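Glutamyl-tRNA(Gln) amidotransferase subunit B, mitochondrial (Saccharomyces cerevisiae, PDB 4N0H) is the B subunit of a three-chain mitochondrial amidotransferase assembly and carries the GatB/GatE catalytic domain. Local coordinates at residues Q106-F111 with Y283-D288; S86-K91 with P289-I294; L136-E141 with P168-V173; N28-Q33 with I140-G145. All coordinates share one frame; numbering follows the deposited sequence.

Interaction 1. Residues Q106-F111 with Y283-D288; sequences QHYRPF and YRYMPD
The imidazole of His107 lies flat on the phenol ring of Tyr285 in a face-to-face stack, centroids 3.7 Å apart and planes within 1° of parallel. The side chains cross at about a right angle, yet the rings overlap: each imidazole atom lies within 4 Å of the phenol ring, the closest pair being ND1 of His107 and CG of Tyr285 at 3.6 Å. A first torsion of 179° turns the imidazole of His107 away from the backbone N and back against its own neighbour: ND1 sits 3.4 Å above the plane of the Tyr108 ring, over its centre. The opposite face of the Tyr285 ring is met by CB of Tyr283, offset toward the rim. The contact belongs to one end of the large mixed sheet, where residues of the strand 102-120 region and the short strand 286-287 lean toward each other across strand 89-92, which pairs with both. Tyr108 passes beside Tyr285 and spends its hydroxyl on the backbone: OH donates to O of Tyr285 over 3.0 Å, standing well above the carbonyl plane, some 50° out of it, while that oxygen lies in the plane of the Tyr108 ring at its edge. The same hydroxyl presses on CB of Tyr285 at 3.3 Å. CE2 of Tyr108 also comes obliquely to CD of Pro287, at 4.0 Å. Aromatic side chains of a neighbouring protein chain pack on Tyr108 and on Pro287, and Asp89 takes the backbone N-H of Tyr108 through OD1.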
# COMPACT_ATOMS: atom_id res chain seq x y z
N GLN B 106 -3.64 -15.94 1.79
CA GLN B 106 -2.70 -16.41 0.79
C GLN B 106 -3.40 -17.05 -0.40
O GLN B 106 -3.43 -18.27 -0.54
CB GLN B 106 -1.72 -17.40 1.41
CG GLN B 106 -1.02 -16.86 2.64
CD GLN B 106 0.12 -17.75 3.07
OE1 GLN B 106 -0.08 -18.89 3.50
NE2 GLN B 106 1.35 -17.24 2.93
N HIS B 107 -3.96 -16.21 -1.26
CA HIS B 107 -4.75 -16.67 -2.40
C HIS B 107 -3.89 -17.24 -3.53
O HIS B 107 -4.04 -18.41 -3.90
CB HIS B 107 -5.63 -15.53 -2.93
CG HIS B 107 -6.45 -15.91 -4.12
ND1 HIS B 107 -6.18 -15.45 -5.39
CD2 HIS B 107 -7.55 -16.70 -4.23
CE1 HIS B 107 -7.07 -15.94 -6.23
NE2 HIS B 107 -7.91 -16.70 -5.56
N TYR B 108 -3.00 -16.43 -4.08
CA TYR B 108 -2.20 -16.83 -5.24
C TYR B 108 -1.06 -17.79 -4.90
O TYR B 108 -0.72 -18.66 -5.69
CB TYR B 108 -1.61 -15.60 -5.95
CG TYR B 108 -2.64 -14.67 -6.54
CD1 TYR B 108 -3.44 -15.06 -7.60
CD2 TYR B 108 -2.80 -13.38 -6.03
CE1 TYR B 108 -4.39 -14.21 -8.14
CE2 TYR B 108 -3.73 -12.52 -6.57
CZ TYR B 108 -4.53 -12.93 -7.62
OH TYR B 108 -5.46 -12.08 -8.15
N ARG B 109 -0.46 -17.61 -3.72
CA ARG B 109 0.70 -18.41 -3.32
C ARG B 109 0.56 -18.89 -1.88
O ARG B 109 1.02 -18.23 -0.95
CB ARG B 109 1.99 -17.61 -3.49
CG ARG B 109 2.22 -17.08 -4.90
CD ARG B 109 3.68 -16.67 -5.10
NE ARG B 109 4.58 -17.78 -4.79
CZ ARG B 109 4.94 -18.72 -5.66
NH1 ARG B 109 4.46 -18.69 -6.90
NH2 ARG B 109 5.77 -19.68 -5.30
N PRO B 110 -0.07 -20.06 -1.70
CA PRO B 110 -0.31 -20.63 -0.37
C PRO B 110 0.98 -21.08 0.31
O PRO B 110 1.99 -21.30 -0.37
CB PRO B 110 -1.23 -21.82 -0.66
CG PRO B 110 -0.93 -22.19 -2.08
CD PRO B 110 -0.64 -20.89 -2.77
N PHE B 111 0.94 -21.19 1.63
CA PHE B 111 2.11 -21.59 2.41
C PHE B 111 2.66 -22.96 2.00
O PHE B 111 3.87 -23.15 1.91
CB PHE B 111 1.79 -21.58 3.91
CG PHE B 111 3.00 -21.84 4.79
CD1 PHE B 111 3.29 -23.12 5.24
CD2 PHE B 111 3.85 -20.80 5.14
CE1 PHE B 111 4.40 -23.36 6.04
CE2 PHE B 111 4.96 -21.03 5.95
CZ PHE B 111 5.24 -22.31 6.39
N TYR B 283 -13.57 -10.12 -5.71
CA TYR B 283 -12.84 -9.74 -4.50
C TYR B 283 -11.59 -8.93 -4.83
O TYR B 283 -10.92 -8.42 -3.93
CB TYR B 283 -12.49 -10.98 -3.67
CG TYR B 283 -13.71 -11.65 -3.06
CD1 TYR B 283 -14.44 -11.01 -2.06
CD2 TYR B 283 -14.12 -12.91 -3.47
CE1 TYR B 283 -15.55 -11.61 -1.50
CE2 TYR B 283 -15.23 -13.51 -2.92
CZ TYR B 283 -15.94 -12.86 -1.93
OH TYR B 283 -17.05 -13.45 -1.36
N ARG B 284 -11.28 -8.82 -6.12
CA ARG B 284 -10.15 -8.02 -6.59
C ARG B 284 -8.86 -8.36 -5.84
O ARG B 284 -8.18 -7.48 -5.31
CB ARG B 284 -10.48 -6.52 -6.47
CG ARG B 284 -11.51 -6.03 -7.49
CD ARG B 284 -12.41 -4.95 -6.93
NE ARG B 284 -13.29 -5.49 -5.89
CZ ARG B 284 -13.60 -4.86 -4.76
NH1 ARG B 284 -13.10 -3.66 -4.50
NH2 ARG B 284 -14.40 -5.45 -3.89
N TYR B 285 -8.55 -9.66 -5.80
CA TYR B 285 -7.35 -10.14 -5.13
C TYR B 285 -6.10 -9.42 -5.64
O TYR B 285 -5.82 -9.41 -6.84
CB TYR B 285 -7.17 -11.65 -5.35
CG TYR B 285 -8.22 -12.51 -4.68
CD1 TYR B 285 -9.23 -13.11 -5.42
CD2 TYR B 285 -8.18 -12.74 -3.30
CE1 TYR B 285 -10.17 -13.92 -4.81
CE2 TYR B 285 -9.13 -13.54 -2.69
CZ TYR B 285 -10.12 -14.12 -3.45
OH TYR B 285 -11.07 -14.92 -2.86
N MET B 286 -5.38 -8.80 -4.72
CA MET B 286 -4.17 -8.06 -5.04
C MET B 286 -3.09 -8.47 -4.06
O MET B 286 -3.30 -8.42 -2.85
CB MET B 286 -4.42 -6.55 -4.91
CG MET B 286 -3.24 -5.68 -5.34
SD MET B 286 -3.52 -3.91 -5.06
CE MET B 286 -3.48 -3.84 -3.27
N PRO B 287 -1.92 -8.89 -4.57
CA PRO B 287 -0.81 -9.17 -3.66
C PRO B 287 -0.53 -7.95 -2.80
O PRO B 287 -0.54 -6.83 -3.33
CB PRO B 287 0.36 -9.42 -4.62
CG PRO B 287 -0.29 -9.93 -5.86
CD PRO B 287 -1.57 -9.16 -5.97
N ASP B 288 -0.34 -8.14 -1.50
CA ASP B 288 -0.09 -7.00 -0.63
C ASP B 288 1.20 -6.29 -1.04
O ASP B 288 2.23 -6.93 -1.22
CB ASP B 288 -0.04 -7.41 0.84
CG ASP B 288 -0.09 -6.23 1.77
OD1 ASP B 288 0.99 -5.68 2.10
OD2 ASP B 288 -1.20 -5.84 2.18

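Interaction 2. Residues S86-K91 with P289-I294; sequences SQFDRK and PELPYI
Ser86 and Ile294 exchange two backbone hydrogen bonds: N of Ile294 gives to O of Ser86 at 2.7 Å, and N of Ser86 to O of Ile294 at 3.0 Å, the latter in the carbonyl plane on a lone pair. The second polar link is a water between Arg90 and Glu290, which accepts from NH2 of Arg90 at 2.9 Å and lies within hydrogen-bonding distance of OE1 of Glu290. These opposite charges are too far apart for a salt bridge and probably attract through the water. NE of Arg90 makes a salt bridge to Asp288, and its NH1 and NH2 bond to polar side chains of a neighbouring protein chain. The Ser86-Ile294 pair, a single antiparallel bridge, ties the loop after strand 286-287 to the lead-in of strand 89-92; Asp288 starts that loop with an Asx turn, OD1 taking N of Glu290, and the same oxygen also accepts from N of Leu291. Pro289 lies over one face of the guanidinium of the extended Arg90 arm, CD 3.4 Å above the plane and offset toward the rim. Gln87 and Tyr293 run side by side, amide and ring only 17° from coplanar, with OE1 of Gln87 at the ring edge 3.4 Å from CE1 of Tyr293. Packing is tight at Ser86, where OG, placed between the backbone N and the carbonyl carbon (chi1 66°), is 3.2 Å from CB of Ile294. Phe88 completes the apolar side, its CE1 3.9 Å from CD1 of Ile294 and its CB against a methyl of Leu291.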
# COMPACT_ATOMS: atom_id res chain seq x y z
N SER B 86 5.91 -17.83 -0.53
CA SER B 86 4.49 -17.53 -0.35
C SER B 86 4.29 -16.05 -0.04
O SER B 86 5.23 -15.34 0.30
CB SER B 86 3.83 -18.44 0.70
OG SER B 86 4.34 -18.22 2.00
N GLN B 87 3.06 -15.59 -0.20
CA GLN B 87 2.75 -14.17 -0.07
C GLN B 87 1.33 -14.01 0.41
O GLN B 87 0.52 -14.94 0.33
CB GLN B 87 2.91 -13.47 -1.42
CG GLN B 87 2.08 -14.10 -2.52
CD GLN B 87 1.90 -13.20 -3.73
OE1 GLN B 87 2.84 -12.54 -4.18
NE2 GLN B 87 0.67 -13.16 -4.26
N PHE B 88 1.02 -12.82 0.93
CA PHE B 88 -0.33 -12.50 1.34
C PHE B 88 -0.99 -11.58 0.32
O PHE B 88 -0.35 -10.68 -0.21
CB PHE B 88 -0.32 -11.83 2.72
CG PHE B 88 0.05 -12.77 3.83
CD1 PHE B 88 1.36 -12.91 4.23
CD2 PHE B 88 -0.92 -13.53 4.45
CE1 PHE B 88 1.70 -13.78 5.25
CE2 PHE B 88 -0.59 -14.40 5.47
CZ PHE B 88 0.72 -14.53 5.87
N ASP B 89 -2.27 -11.82 0.06
CA ASP B 89 -3.02 -11.00 -0.88
C ASP B 89 -4.22 -10.37 -0.18
O ASP B 89 -4.66 -10.86 0.85
CB ASP B 89 -3.51 -11.84 -2.06
CG ASP B 89 -2.43 -12.78 -2.59
OD1 ASP B 89 -2.58 -14.01 -2.43
OD2 ASP B 89 -1.43 -12.28 -3.16
N ARG B 90 -4.73 -9.28 -0.75
CA ARG B 90 -5.89 -8.60 -0.20
C ARG B 90 -7.17 -9.06 -0.88
O ARG B 90 -7.30 -8.99 -2.11
CB ARG B 90 -5.74 -7.08 -0.37
CG ARG B 90 -4.51 -6.52 0.31
CD ARG B 90 -4.40 -5.02 0.11
NE ARG B 90 -3.27 -4.47 0.86
CZ ARG B 90 -2.91 -3.19 0.81
NH1 ARG B 90 -3.58 -2.34 0.05
NH2 ARG B 90 -1.87 -2.76 1.52
N LYS B 91 -8.11 -9.55 -0.08
CA LYS B 91 -9.42 -9.97 -0.56
C LYS B 91 -10.41 -8.89 -0.16
O LYS B 91 -10.71 -8.74 1.02
CB LYS B 91 -9.80 -11.31 0.07
CG LYS B 91 -11.20 -11.81 -0.27
CD LYS B 91 -11.51 -13.11 0.48
CE LYS B 91 -12.87 -13.67 0.12
NZ LYS B 91 -13.11 -14.98 0.80
N PRO B 289 1.13 -4.96 -1.22
CA PRO B 289 2.29 -4.21 -1.70
C PRO B 289 3.30 -3.89 -0.60
O PRO B 289 4.38 -3.39 -0.93
CB PRO B 289 1.66 -2.93 -2.26
CG PRO B 289 0.39 -2.76 -1.50
CD PRO B 289 -0.10 -4.15 -1.18
N GLU B 290 2.97 -4.17 0.65
CA GLU B 290 3.86 -3.85 1.77
C GLU B 290 4.59 -5.05 2.37
O GLU B 290 5.77 -4.98 2.70
CB GLU B 290 3.09 -3.14 2.88
CG GLU B 290 2.53 -1.80 2.50
CD GLU B 290 2.12 -0.98 3.71
OE1 GLU B 290 1.33 -1.49 4.53
OE2 GLU B 290 2.61 0.16 3.85
N LEU B 291 3.87 -6.16 2.52
CA LEU B 291 4.42 -7.34 3.18
C LEU B 291 5.47 -8.04 2.33
O LEU B 291 5.27 -8.25 1.13
CB LEU B 291 3.31 -8.31 3.56
CG LEU B 291 2.30 -7.76 4.58
CD1 LEU B 291 1.03 -8.61 4.59
CD2 LEU B 291 2.92 -7.71 5.97
N PRO B 292 6.61 -8.41 2.94
CA PRO B 292 7.64 -9.17 2.22
C PRO B 292 7.15 -10.57 1.91
O PRO B 292 6.31 -11.08 2.64
CB PRO B 292 8.79 -9.25 3.24
CG PRO B 292 8.49 -8.20 4.27
CD PRO B 292 7.00 -8.12 4.33
N TYR B 293 7.66 -11.19 0.85
CA TYR B 293 7.40 -12.60 0.57
C TYR B 293 7.84 -13.45 1.76
O TYR B 293 8.76 -13.07 2.49
CB TYR B 293 8.20 -13.07 -0.64
CG TYR B 293 7.78 -12.48 -1.97
CD1 TYR B 293 6.45 -12.41 -2.35
CD2 TYR B 293 8.73 -11.99 -2.85
CE1 TYR B 293 6.07 -11.88 -3.57
CE2 TYR B 293 8.37 -11.46 -4.07
CZ TYR B 293 7.05 -11.40 -4.43
OH TYR B 293 6.71 -10.86 -5.65
N ILE B 294 7.19 -14.59 1.95
CA ILE B 294 7.70 -15.60 2.87
C ILE B 294 8.70 -16.45 2.08
O ILE B 294 8.31 -17.19 1.19
CB ILE B 294 6.57 -16.49 3.42
CG1 ILE B 294 5.64 -15.68 4.33
CG2 ILE B 294 7.13 -17.70 4.17
CD1 ILE B 294 4.50 -16.49 4.90
O HOH W 1 -0.21 -3.74 3.66

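Interaction 3. Residues L136-E141 with P168-V173; sequences LQLQIE and PLIELV
Glu141 and Glu171 bring their carboxylates together through different first torsions: CG of Glu141 sits between its backbone N and carbonyl carbon (chi1 62°), whereas Glu171 swings CG anti to N (chi1 178°), and both chains then run extended. The two strands form an antiparallel ladder within the large mixed sheet, with a classic beta bulge at its Val173 end. OE2 of Glu141 stops 3.4 Å from OE2 of Glu171, two acceptors with no bond between them, the carboxylate planes 69° apart; OE2 of Glu141 is hydrogen-bonded to OG1 of Thr105. On this same face OE1 of Gln139 comes alongside Glu171, 3.7 Å from its OE2. The other face carries Leu138, Ile140, Ile170 and Leu172, and Leu138 and Leu172 reach helix 65-78. On this face the Leu138 and Ile170 side chains cross at a slant, CD2 of Leu138 meeting CG2 of Ile170 at 3.7 Å. Paired backbone bonds link Gln139 with Glu171 and Glu141 with Leu169. At the bulge Leu136 and Gln137 both face Val173, whose O takes N of Leu136 at 2.6 Å in the carbonyl plane and N of Gln137 weakly at 3.3 Å.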
# COMPACT_ATOMS: atom_id res chain seq x y z
N LEU B 136 -5.01 -30.42 -0.68
CA LEU B 136 -4.75 -29.54 -1.81
C LEU B 136 -3.71 -28.50 -1.40
O LEU B 136 -2.63 -28.41 -2.00
CB LEU B 136 -6.04 -28.83 -2.24
CG LEU B 136 -6.24 -28.34 -3.68
CD1 LEU B 136 -7.46 -27.43 -3.75
CD2 LEU B 136 -5.03 -27.63 -4.25
N GLN B 137 -4.04 -27.72 -0.38
CA GLN B 137 -3.16 -26.65 0.06
C GLN B 137 -3.44 -26.20 1.49
O GLN B 137 -4.43 -26.60 2.12
CB GLN B 137 -3.29 -25.45 -0.88
CG GLN B 137 -4.67 -24.83 -0.89
CD GLN B 137 -4.83 -23.82 -2.01
OE1 GLN B 137 -5.33 -22.72 -1.79
NE2 GLN B 137 -4.41 -24.19 -3.21
N LEU B 138 -2.56 -25.34 1.99
CA LEU B 138 -2.56 -24.90 3.37
C LEU B 138 -2.29 -23.39 3.32
O LEU B 138 -1.28 -22.97 2.75
CB LEU B 138 -1.43 -25.63 4.09
CG LEU B 138 -1.36 -25.80 5.60
CD1 LEU B 138 -0.64 -27.10 5.91
CD2 LEU B 138 -0.64 -24.63 6.23
N GLN B 139 -3.18 -22.59 3.89
CA GLN B 139 -3.07 -21.13 3.80
C GLN B 139 -3.14 -20.44 5.16
O GLN B 139 -3.92 -20.84 6.03
CB GLN B 139 -4.18 -20.55 2.91
CG GLN B 139 -4.13 -20.98 1.46
CD GLN B 139 -5.24 -20.36 0.63
OE1 GLN B 139 -6.19 -19.77 1.16
NE2 GLN B 139 -5.13 -20.46 -0.70
N ILE B 140 -2.34 -19.39 5.34
CA ILE B 140 -2.44 -18.56 6.54
C ILE B 140 -3.29 -17.34 6.20
O ILE B 140 -3.10 -16.72 5.15
CB ILE B 140 -1.05 -18.08 7.01
CG1 ILE B 140 -0.15 -19.28 7.31
CG2 ILE B 140 -1.18 -17.18 8.23
CD1 ILE B 140 1.33 -18.92 7.40
N GLU B 141 -4.24 -17.00 7.07
CA GLU B 141 -5.07 -15.83 6.83
C GLU B 141 -5.62 -15.18 8.10
O GLU B 141 -5.62 -15.79 9.17
CB GLU B 141 -6.21 -16.16 5.87
CG GLU B 141 -7.17 -17.21 6.39
CD GLU B 141 -8.22 -17.58 5.36
OE1 GLU B 141 -9.36 -17.91 5.76
OE2 GLU B 141 -7.90 -17.54 4.15
N PRO B 168 -4.83 -15.16 14.00
CA PRO B 168 -4.31 -16.00 12.91
C PRO B 168 -5.16 -17.24 12.67
O PRO B 168 -5.60 -17.90 13.62
CB PRO B 168 -2.92 -16.43 13.41
CG PRO B 168 -2.67 -15.66 14.67
CD PRO B 168 -4.01 -15.26 15.21
N LEU B 169 -5.39 -17.56 11.40
CA LEU B 169 -6.08 -18.77 10.99
C LEU B 169 -5.19 -19.55 10.04
O LEU B 169 -4.37 -18.97 9.33
CB LEU B 169 -7.39 -18.45 10.26
CG LEU B 169 -8.44 -17.59 10.96
CD1 LEU B 169 -9.59 -17.26 10.01
CD2 LEU B 169 -8.96 -18.34 12.16
N ILE B 170 -5.34 -20.87 10.03
CA ILE B 170 -4.85 -21.67 8.91
C ILE B 170 -6.04 -22.33 8.23
O ILE B 170 -6.86 -22.98 8.88
CB ILE B 170 -3.84 -22.73 9.35
CG1 ILE B 170 -2.52 -22.07 9.77
CG2 ILE B 170 -3.57 -23.71 8.22
CD1 ILE B 170 -1.40 -23.07 10.03
N GLU B 171 -6.14 -22.15 6.92
CA GLU B 171 -7.17 -22.84 6.15
C GLU B 171 -6.55 -24.05 5.48
O GLU B 171 -5.57 -23.93 4.75
CB GLU B 171 -7.79 -21.92 5.10
CG GLU B 171 -8.85 -22.62 4.26
CD GLU B 171 -9.38 -21.75 3.12
OE1 GLU B 171 -10.02 -22.31 2.20
OE2 GLU B 171 -9.17 -20.52 3.15
N LEU B 172 -7.14 -25.21 5.73
CA LEU B 172 -6.71 -26.44 5.08
C LEU B 172 -7.77 -26.89 4.08
O LEU B 172 -8.94 -27.05 4.43
CB LEU B 172 -6.45 -27.53 6.12
CG LEU B 172 -6.04 -28.92 5.62
CD1 LEU B 172 -4.97 -29.51 6.51
CD2 LEU B 172 -7.24 -29.86 5.55
N VAL B 173 -7.36 -27.08 2.83
CA VAL B 173 -8.27 -27.57 1.81
C VAL B 173 -7.86 -28.96 1.35
O VAL B 173 -6.74 -29.17 0.88
CB VAL B 173 -8.32 -26.62 0.60
CG1 VAL B 173 -9.43 -27.04 -0.36
CG2 VAL B 173 -8.54 -25.19 1.06

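Interaction 4. Residues N28-Q33 with I140-G145; sequences NKLFSQ and IEQDTG
The ring of Phe31 is met at its edge by Gln142, whose CG lies in the ring plane 3.7 Å from CD2 of Phe31, while one face is covered by CG of Leu30, 3.5 Å above the plane and off toward the rim. This is plain packing of the loop that follows strand 14-23 against the end of strand 130-142, with no hydrogen bond across the two segments. The Gln142 amide stands 79° from the Phe31 ring, and its NE2 comes within 3.5 Å of CD2 of Phe31 obliquely; one N-H of NE2 goes to OD1 of Asn166, which probably fixes the amide's rotation. Leu30 supplies the apolar bridge. It holds its branch point opposite the backbone N (chi1 -175°), which lays both methyls against the strand: CD1 of Leu30 touches CG2 of Ile140 at 3.9 Å, and CD2 rests 3.6 Å from O of Glu141, close to the peptide that leads into Gln142. Ala67 of helix 65-78 and Pro168 also pack on Leu30. Beyond the contact the loop borders subunit F, with N and O of Gln33 bonded to Glu130 and Gln124 of that chain. Within the loop, ND2 of Asn28 donates to OE1 of Gln33 at 2.9 Å.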
# COMPACT_ATOMS: atom_id res chain seq x y z
N ASN B 28 0.09 -13.89 20.40
CA ASN B 28 -0.41 -12.65 19.84
C ASN B 28 -1.00 -12.85 18.45
O ASN B 28 -0.98 -13.96 17.93
CB ASN B 28 0.69 -11.59 19.84
CG ASN B 28 1.18 -11.28 21.25
OD1 ASN B 28 0.40 -11.32 22.21
ND2 ASN B 28 2.47 -10.99 21.39
N LYS B 29 -1.52 -11.78 17.85
CA LYS B 29 -2.26 -11.87 16.60
C LYS B 29 -1.35 -11.99 15.38
O LYS B 29 -0.14 -12.05 15.51
CB LYS B 29 -3.20 -10.69 16.44
CG LYS B 29 -4.31 -10.65 17.49
CD LYS B 29 -5.32 -9.58 17.10
CE LYS B 29 -6.34 -9.33 18.19
NZ LYS B 29 -7.35 -8.34 17.71
N LEU B 30 -1.96 -12.03 14.20
CA LEU B 30 -1.24 -12.35 12.96
C LEU B 30 -0.36 -11.21 12.41
O LEU B 30 0.82 -11.40 12.14
CB LEU B 30 -2.23 -12.82 11.88
CG LEU B 30 -1.61 -13.30 10.57
CD1 LEU B 30 -0.57 -14.38 10.85
CD2 LEU B 30 -2.68 -13.82 9.62
N PHE B 31 -0.94 -10.02 12.25
CA PHE B 31 -0.19 -8.89 11.71
C PHE B 31 -0.03 -7.75 12.72
O PHE B 31 0.28 -6.62 12.35
CB PHE B 31 -0.84 -8.39 10.41
CG PHE B 31 -0.74 -9.38 9.29
CD1 PHE B 31 0.48 -9.62 8.67
CD2 PHE B 31 -1.85 -10.10 8.87
CE1 PHE B 31 0.58 -10.54 7.64
CE2 PHE B 31 -1.75 -11.02 7.85
CZ PHE B 31 -0.53 -11.24 7.23
N SER B 32 -0.25 -8.06 13.99
CA SER B 32 -0.06 -7.11 15.08
C SER B 32 0.30 -7.92 16.31
O SER B 32 -0.07 -9.09 16.42
CB SER B 32 -1.34 -6.32 15.33
OG SER B 32 -1.22 -5.52 16.49
N GLN B 33 1.02 -7.31 17.25
CA GLN B 33 1.40 -8.04 18.46
C GLN B 33 0.39 -7.91 19.60
O GLN B 33 0.69 -8.23 20.75
CB GLN B 33 2.82 -7.65 18.92
CG GLN B 33 3.92 -8.25 18.04
CD GLN B 33 3.84 -9.77 17.99
OE1 GLN B 33 3.95 -10.45 19.01
NE2 GLN B 33 3.64 -10.31 16.79
N ILE B 140 -2.34 -19.39 5.34
CA ILE B 140 -2.44 -18.56 6.54
C ILE B 140 -3.29 -17.34 6.20
O ILE B 140 -3.10 -16.72 5.15
CB ILE B 140 -1.05 -18.08 7.01
CG1 ILE B 140 -0.15 -19.28 7.31
CG2 ILE B 140 -1.18 -17.18 8.23
CD1 ILE B 140 1.33 -18.92 7.40
N GLU B 141 -4.24 -17.00 7.07
CA GLU B 141 -5.07 -15.83 6.83
C GLU B 141 -5.62 -15.18 8.10
O GLU B 141 -5.62 -15.79 9.17
CB GLU B 141 -6.21 -16.16 5.87
CG GLU B 141 -7.17 -17.21 6.39
CD GLU B 141 -8.22 -17.58 5.36
OE1 GLU B 141 -9.36 -17.91 5.76
OE2 GLU B 141 -7.90 -17.54 4.15
N GLN B 142 -6.09 -13.94 7.96
CA GLN B 142 -6.65 -13.18 9.07
C GLN B 142 -8.07 -13.60 9.39
O GLN B 142 -8.87 -13.83 8.50
CB GLN B 142 -6.71 -11.69 8.70
CG GLN B 142 -5.43 -10.93 8.82
CD GLN B 142 -5.62 -9.46 8.47
OE1 GLN B 142 -6.31 -9.13 7.50
NE2 GLN B 142 -5.03 -8.58 9.27
N ASP B 143 -8.38 -13.67 10.68
CA ASP B 143 -9.77 -13.80 11.11
C ASP B 143 -10.40 -12.41 11.10
O ASP B 143 -9.69 -11.39 11.14
CB ASP B 143 -9.87 -14.42 12.50
CG ASP B 143 -11.18 -15.16 12.73
OD1 ASP B 143 -11.30 -15.88 13.75
OD2 ASP B 143 -12.10 -15.04 11.89
N THR B 144 -11.73 -12.36 11.04
CA THR B 144 -12.45 -11.10 11.08
C THR B 144 -13.00 -10.87 12.49
O THR B 144 -12.88 -11.74 13.35
CB THR B 144 -13.64 -11.11 10.10
OG1 THR B 144 -14.54 -12.16 10.47
CG2 THR B 144 -13.15 -11.34 8.68
N GLY B 145 -13.60 -9.71 12.71
CA GLY B 145 -14.21 -9.41 13.99
C GLY B 145 -15.49 -10.19 14.19
O GLY B 145 -15.89 -10.99 13.34

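Overall arrangement
From the N terminus, interaction 4 is the first to open, at 28-33, and closes on 140-145, bringing the loop after strand 14-23 to the end of strand 130-142. Interaction 2 opens inside that loop at 86-91 and closes only at 289-294, so the two cross; interaction 1, from 106-111 to 283-288, crosses interaction 4 likewise and is nested within interaction 2. Interaction 3, 136-141 with 168-173, is nested in both 1 and 2 and shares Ile140 and Glu141 with interaction 4. All reach the same mixed sheet: 3 lies near the chain's centre, whereas 1 and 2, about 7 Å apart between centres, bring the late segments 283-288 and 289-294 to the regions of strands 102-120 and 89-92.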